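Local coordinates for protein sulfite dehydrogenase (Paracoccus pantotrophus, PDB 2XTS) that oxidises protein-bound sulfane sulfur in the Sox system, as the molybdenum-cofactor subunit of a molybdohaem complex, with electrons probably passing to its c-type haem, at residues V192-F197 with Y209-V214; F109-T114 with E147-P152. One frame throughout, in Å; residues are numbered along the deposited sequence.

Contact 1 (V192-F197 with Y209-V214); sequences VMLAFF and YPARLV. With MTE (phosphonic acidmono-(2-amino-5,6-dimercapto-4-oxo-3,7,8a,9,10,10a-hexahydro-4H-8-oxa-1,3,9,10-tetraaza-anthracen-7-ylmethyl)ester), chain E.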
# COMPACT_ATOMS: atom_id res chain seq x y z
N VAL A 192 2.30 15.20 -15.43
CA VAL A 192 0.89 14.85 -15.17
C VAL A 192 0.60 13.48 -15.79
O VAL A 192 0.92 13.24 -16.95
CB VAL A 192 -0.14 15.90 -15.65
CG1 VAL A 192 -1.58 15.49 -15.29
CG2 VAL A 192 0.18 17.26 -15.04
N MET A 193 -0.02 12.62 -15.01
CA MET A 193 -0.34 11.25 -15.41
C MET A 193 -1.85 11.02 -15.32
O MET A 193 -2.52 11.55 -14.43
CB MET A 193 0.40 10.28 -14.46
CG MET A 193 0.03 8.81 -14.55
SD MET A 193 0.52 7.84 -13.13
CE MET A 193 2.28 8.13 -13.19
N LEU A 194 -2.37 10.21 -16.23
CA LEU A 194 -3.65 9.55 -16.06
C LEU A 194 -3.38 8.21 -15.40
O LEU A 194 -2.86 7.29 -16.03
CB LEU A 194 -4.37 9.39 -17.41
CG LEU A 194 -5.78 8.81 -17.36
CD1 LEU A 194 -6.75 9.81 -16.72
CD2 LEU A 194 -6.23 8.37 -18.75
N ALA A 195 -3.73 8.12 -14.12
CA ALA A 195 -3.41 6.95 -13.30
C ALA A 195 -4.58 6.00 -13.25
O ALA A 195 -5.72 6.40 -13.12
CB ALA A 195 -3.07 7.39 -11.90
N PHE A 196 -4.27 4.71 -13.36
CA PHE A 196 -5.27 3.64 -13.19
C PHE A 196 -5.00 2.77 -12.00
O PHE A 196 -5.94 2.14 -11.48
CB PHE A 196 -5.32 2.68 -14.38
CG PHE A 196 -5.06 3.30 -15.70
CD1 PHE A 196 -5.87 4.35 -16.15
CD2 PHE A 196 -4.04 2.84 -16.52
CE1 PHE A 196 -5.62 4.95 -17.37
CE2 PHE A 196 -3.80 3.43 -17.75
CZ PHE A 196 -4.60 4.49 -18.17
N PHE A 197 -3.76 2.72 -11.55
CA PHE A 197 -3.40 1.88 -10.40
C PHE A 197 -2.83 2.75 -9.30
O PHE A 197 -2.12 3.71 -9.58
CB PHE A 197 -2.32 0.87 -10.80
CG PHE A 197 -2.73 -0.08 -11.85
CD1 PHE A 197 -3.37 -1.28 -11.56
CD2 PHE A 197 -2.46 0.21 -13.17
CE1 PHE A 197 -3.72 -2.16 -12.59
CE2 PHE A 197 -2.83 -0.66 -14.18
CZ PHE A 197 -3.44 -1.84 -13.88
N TYR A 209 -11.91 5.64 -9.49
CA TYR A 209 -11.96 4.46 -10.37
C TYR A 209 -12.81 4.72 -11.58
O TYR A 209 -13.92 5.17 -11.44
CB TYR A 209 -12.57 3.29 -9.63
CG TYR A 209 -12.69 2.00 -10.42
CD1 TYR A 209 -13.82 1.71 -11.17
CD2 TYR A 209 -11.68 1.04 -10.38
CE1 TYR A 209 -13.93 0.51 -11.85
CE2 TYR A 209 -11.80 -0.17 -11.03
CZ TYR A 209 -12.92 -0.42 -11.76
OH TYR A 209 -13.07 -1.62 -12.38
N PRO A 210 -12.32 4.39 -12.77
CA PRO A 210 -11.09 3.67 -13.08
C PRO A 210 -9.89 4.53 -13.49
O PRO A 210 -8.85 3.98 -13.82
CB PRO A 210 -11.52 2.76 -14.23
CG PRO A 210 -12.47 3.64 -14.98
CD PRO A 210 -13.22 4.44 -13.94
N ALA A 211 -10.01 5.86 -13.48
CA ALA A 211 -8.93 6.71 -13.91
C ALA A 211 -9.01 8.09 -13.28
O ALA A 211 -10.08 8.72 -13.27
CB ALA A 211 -8.93 6.82 -15.46
N ARG A 212 -7.88 8.59 -12.79
CA ARG A 212 -7.77 9.94 -12.23
C ARG A 212 -6.52 10.62 -12.76
O ARG A 212 -5.58 9.95 -13.18
CB ARG A 212 -7.73 9.93 -10.70
CG ARG A 212 -6.36 9.56 -10.11
CD ARG A 212 -6.34 9.63 -8.61
NE ARG A 212 -6.70 10.97 -8.14
CZ ARG A 212 -7.11 11.23 -6.90
NH1 ARG A 212 -7.04 10.32 -5.95
NH2 ARG A 212 -7.54 12.45 -6.60
N LEU A 213 -6.48 11.95 -12.66
CA LEU A 213 -5.22 12.64 -12.80
C LEU A 213 -4.40 12.62 -11.52
O LEU A 213 -4.93 12.77 -10.43
CB LEU A 213 -5.44 14.10 -13.21
CG LEU A 213 -6.16 14.32 -14.54
CD1 LEU A 213 -6.22 15.80 -14.91
CD2 LEU A 213 -5.52 13.50 -15.66
N VAL A 214 -3.10 12.47 -11.72
CA VAL A 214 -2.07 12.59 -10.69
C VAL A 214 -1.21 13.77 -11.13
O VAL A 214 -0.69 13.80 -12.26
CB VAL A 214 -1.25 11.28 -10.53
CG1 VAL A 214 -0.02 11.51 -9.69
CG2 VAL A 214 -2.15 10.24 -9.91
N1 MTE E . -12.42 15.06 -8.98
C2 MTE E . -13.72 15.08 -9.24
N2 MTE E . -14.15 14.62 -10.44
N3 MTE E . -14.63 15.52 -8.35
C4 MTE E . -14.27 15.99 -7.12
O4 MTE E . -15.17 16.37 -6.34
N5 MTE E . -12.35 16.56 -5.60
C6 MTE E . -10.99 17.03 -5.73
C7 MTE E . -10.04 16.03 -6.38
N8 MTE E . -10.60 15.53 -7.61
C9 MTE E . -12.86 16.03 -6.77
C10 MTE E . -11.93 15.54 -7.80
C1' MTE E . -10.39 17.49 -4.42
S1' MTE E . -10.90 19.03 -3.76
C2' MTE E . -9.42 16.78 -3.79
S2' MTE E . -8.61 17.39 -2.40
C3' MTE E . -9.01 15.44 -4.34
O3' MTE E . -9.80 14.99 -5.46
C4' MTE E . -9.14 14.37 -3.27
O4' MTE E . -8.67 13.12 -3.78
P MTE E . -9.12 11.81 -2.97
O1P MTE E . -8.48 12.11 -1.58
O2P MTE E . -10.61 11.76 -2.85
O3P MTE E . -8.45 10.67 -3.66
O HOH W 1 -8.28 1.59 -12.58

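Contact 2 (F109-T114 with E147-P152); sequences FPRTTT and EYVGVP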
# COMPACT_ATOMS: atom_id res chain seq x y z
N PHE A 109 -1.37 1.93 -23.95
CA PHE A 109 -0.32 2.95 -24.04
C PHE A 109 0.87 2.66 -23.13
O PHE A 109 0.73 2.04 -22.08
CB PHE A 109 -0.86 4.32 -23.63
CG PHE A 109 -1.71 5.00 -24.68
CD1 PHE A 109 -1.12 5.76 -25.68
CD2 PHE A 109 -3.10 4.87 -24.67
CE1 PHE A 109 -1.90 6.40 -26.62
CE2 PHE A 109 -3.87 5.50 -25.64
CZ PHE A 109 -3.27 6.25 -26.60
N PRO A 110 2.05 3.18 -23.49
CA PRO A 110 3.22 3.01 -22.63
C PRO A 110 2.95 3.58 -21.23
O PRO A 110 2.41 4.68 -21.09
CB PRO A 110 4.31 3.78 -23.37
CG PRO A 110 3.91 3.64 -24.82
CD PRO A 110 2.41 3.77 -24.80
N ARG A 111 3.38 2.84 -20.21
CA ARG A 111 3.10 3.19 -18.83
C ARG A 111 4.27 3.82 -18.10
O ARG A 111 5.41 3.57 -18.43
CB ARG A 111 2.65 1.96 -18.06
CG ARG A 111 1.37 1.36 -18.63
CD ARG A 111 0.95 0.08 -17.93
NE ARG A 111 -0.17 -0.51 -18.63
CZ ARG A 111 -0.62 -1.75 -18.46
NH1 ARG A 111 -0.11 -2.52 -17.51
NH2 ARG A 111 -1.60 -2.18 -19.21
N THR A 112 3.94 4.65 -17.13
CA THR A 112 4.91 5.27 -16.25
C THR A 112 4.40 5.13 -14.81
O THR A 112 3.29 4.71 -14.56
CB THR A 112 5.05 6.78 -16.56
OG1 THR A 112 3.76 7.39 -16.50
CG2 THR A 112 5.69 7.00 -17.94
N THR A 113 5.25 5.52 -13.87
CA THR A 113 4.92 5.48 -12.47
C THR A 113 5.40 6.73 -11.76
O THR A 113 6.41 7.33 -12.14
CB THR A 113 5.51 4.22 -11.78
OG1 THR A 113 5.03 4.14 -10.42
CG2 THR A 113 7.01 4.26 -11.75
N THR A 114 4.69 7.13 -10.72
CA THR A 114 5.22 8.10 -9.78
C THR A 114 4.62 7.81 -8.42
O THR A 114 3.55 7.24 -8.34
CB THR A 114 4.90 9.55 -10.21
OG1 THR A 114 5.73 10.45 -9.47
CG2 THR A 114 3.45 9.88 -9.95
N GLU A 147 1.72 4.96 -4.60
CA GLU A 147 2.46 4.61 -5.81
C GLU A 147 1.48 4.47 -6.96
O GLU A 147 0.65 3.56 -6.94
CB GLU A 147 3.18 3.28 -5.60
CG GLU A 147 3.94 2.76 -6.82
CD GLU A 147 4.41 1.32 -6.65
OE1 GLU A 147 3.57 0.41 -6.61
OE2 GLU A 147 5.63 1.09 -6.61
N TYR A 148 1.60 5.32 -7.97
CA TYR A 148 0.67 5.34 -9.11
C TYR A 148 1.29 4.75 -10.33
O TYR A 148 2.48 4.98 -10.59
CB TYR A 148 0.24 6.79 -9.41
CG TYR A 148 -0.60 7.38 -8.32
CD1 TYR A 148 -1.95 7.08 -8.24
CD2 TYR A 148 -0.07 8.28 -7.40
CE1 TYR A 148 -2.73 7.61 -7.23
CE2 TYR A 148 -0.84 8.82 -6.40
CZ TYR A 148 -2.18 8.50 -6.33
OH TYR A 148 -2.97 9.04 -5.31
N VAL A 149 0.49 4.02 -11.09
CA VAL A 149 0.88 3.62 -12.43
C VAL A 149 -0.22 4.04 -13.39
O VAL A 149 -1.42 3.90 -13.13
CB VAL A 149 1.14 2.10 -12.53
CG1 VAL A 149 1.49 1.65 -13.96
CG2 VAL A 149 2.24 1.71 -11.56
N GLY A 150 0.21 4.55 -14.55
CA GLY A 150 -0.70 4.99 -15.58
C GLY A 150 0.05 5.43 -16.79
O GLY A 150 1.12 4.90 -17.08
N VAL A 151 -0.53 6.38 -17.51
CA VAL A 151 0.01 6.83 -18.78
C VAL A 151 0.21 8.34 -18.69
O VAL A 151 -0.68 9.06 -18.23
CB VAL A 151 -0.97 6.48 -19.93
CG1 VAL A 151 -0.51 7.08 -21.24
CG2 VAL A 151 -1.18 4.97 -20.03
N PRO A 152 1.37 8.85 -19.15
CA PRO A 152 1.57 10.30 -19.16
C PRO A 152 0.59 10.99 -20.07
O PRO A 152 0.31 10.50 -21.18
CB PRO A 152 2.98 10.48 -19.69
CG PRO A 152 3.44 9.18 -20.13
CD PRO A 152 2.52 8.12 -19.71
O HOH W 2 7.15 2.32 -8.45

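Contact 1 (V192-F197 with Y209-V214)
M193 and A195 pair with V214 and R212 through four backbone hydrogen bonds. M193 N gives to V214 O at 3.1 Å, and V214 N returns to M193 O. A195 N donates to R212 O at 2.8 Å, and R212 N closes the second ring on A195 O. Beyond the ladder a water bridges the two segments. It donates to F196 O at 2.6 Å and also to P210 O. P210 follows a cis peptide bond.

Apolar groups fill in on both sides of the ladder. The CG2 branch of V214 lies 3.6 Å from A195 CB. On the other face L194 CD1 sits between A211 CB and L213 CD2, and the F196 ring meets A211 CB at its edge.

R212 carries the polar contact. Its CG stands between the backbone N and the carbonyl carbon (chi1 79°), and the chain bends at chi3, -58°. The guanidinium thus reaches the cofactor MTE. R212 NH1 donates to the phosphate oxygen MTE O3P at 2.7 Å. R212 NH2 gives a nearly straight bond (175°) to the ester oxygen MTE O4' and also serves W223 O. R212 NE has a weak bond to L213 O. A methionine in its place would probably leave MTE O3P and O4' without these two donors, with less positive charge beside the phosphate.

The arrangement is an antiparallel strand pair, one face of which supplies an arginine to the molybdopterin cofactor pocket, where K225 also bonds to MTE.

Contact 2 (F109-T114 with E147-P152)
T112 and V151 bury the most surface here, followed by T114. T112 forms an antiparallel hydrogen-bonded pair with G150: T112 N donates to G150 O at 2.8 Å, and G150 N gives back to T112 O. Its side chain reaches on to the proline at the strand end. T112 OG1 lies 3.5 Å from P152 CD, and T112 CG2 rests beside CD and CG of the same ring.

V151 packs where the partner segment is still loop. Both its methyl branches, CG1 and CG2, touch F109 CB, each at 3.7 Å, and the two side chains cross at about a right angle. The F109 ring itself runs on to helix 153-160. P110 O is buried beside the V151 methyls and has no hydrogen-bonding partner.

T114 makes the second hydrogen-bonded pair, with Y148. Y148 N donates to T114 O at 2.8 Å, and T114 N donates to Y148 O. That carbonyl is gripped twice. T113 OG1, anti to its own backbone N (chi1 -173°), donates to it at 2.7 Å from the opposite face of the carbonyl plane. A water donates to E147 OE2 at 2.7 Å and, weakly, to T113 OG1. E147 OE2 is also hydrogen-bonded to T64 OG1 of the second subunit.

The whole is an antiparallel beta ladder in the molybdopterin-binding domain, with P152 at the N-cap position of helix 153-160.

Overall arrangement
Of the strands in these contacts, 112-119 comes first along the chain and strand 143-152 returns against it, so contact 2 closes a loop of 32 residues. The chain then enters helix 153-160. After strands 168-173 and 181-184 and helix 185-191 it reaches strand 193-198, and contact 1 closes a shorter loop of 11 residues. The two loops follow in series and neither crosses the other. In space the centres of contact 1 and contact 2 are about 8 Å apart. Strand 193-198 lies next to strand 143-152, with L194 N and F196 N probably bonded to V151 O and V149 O. One antiparallel sheet thus joins both contacts, and both also touch the second subunit.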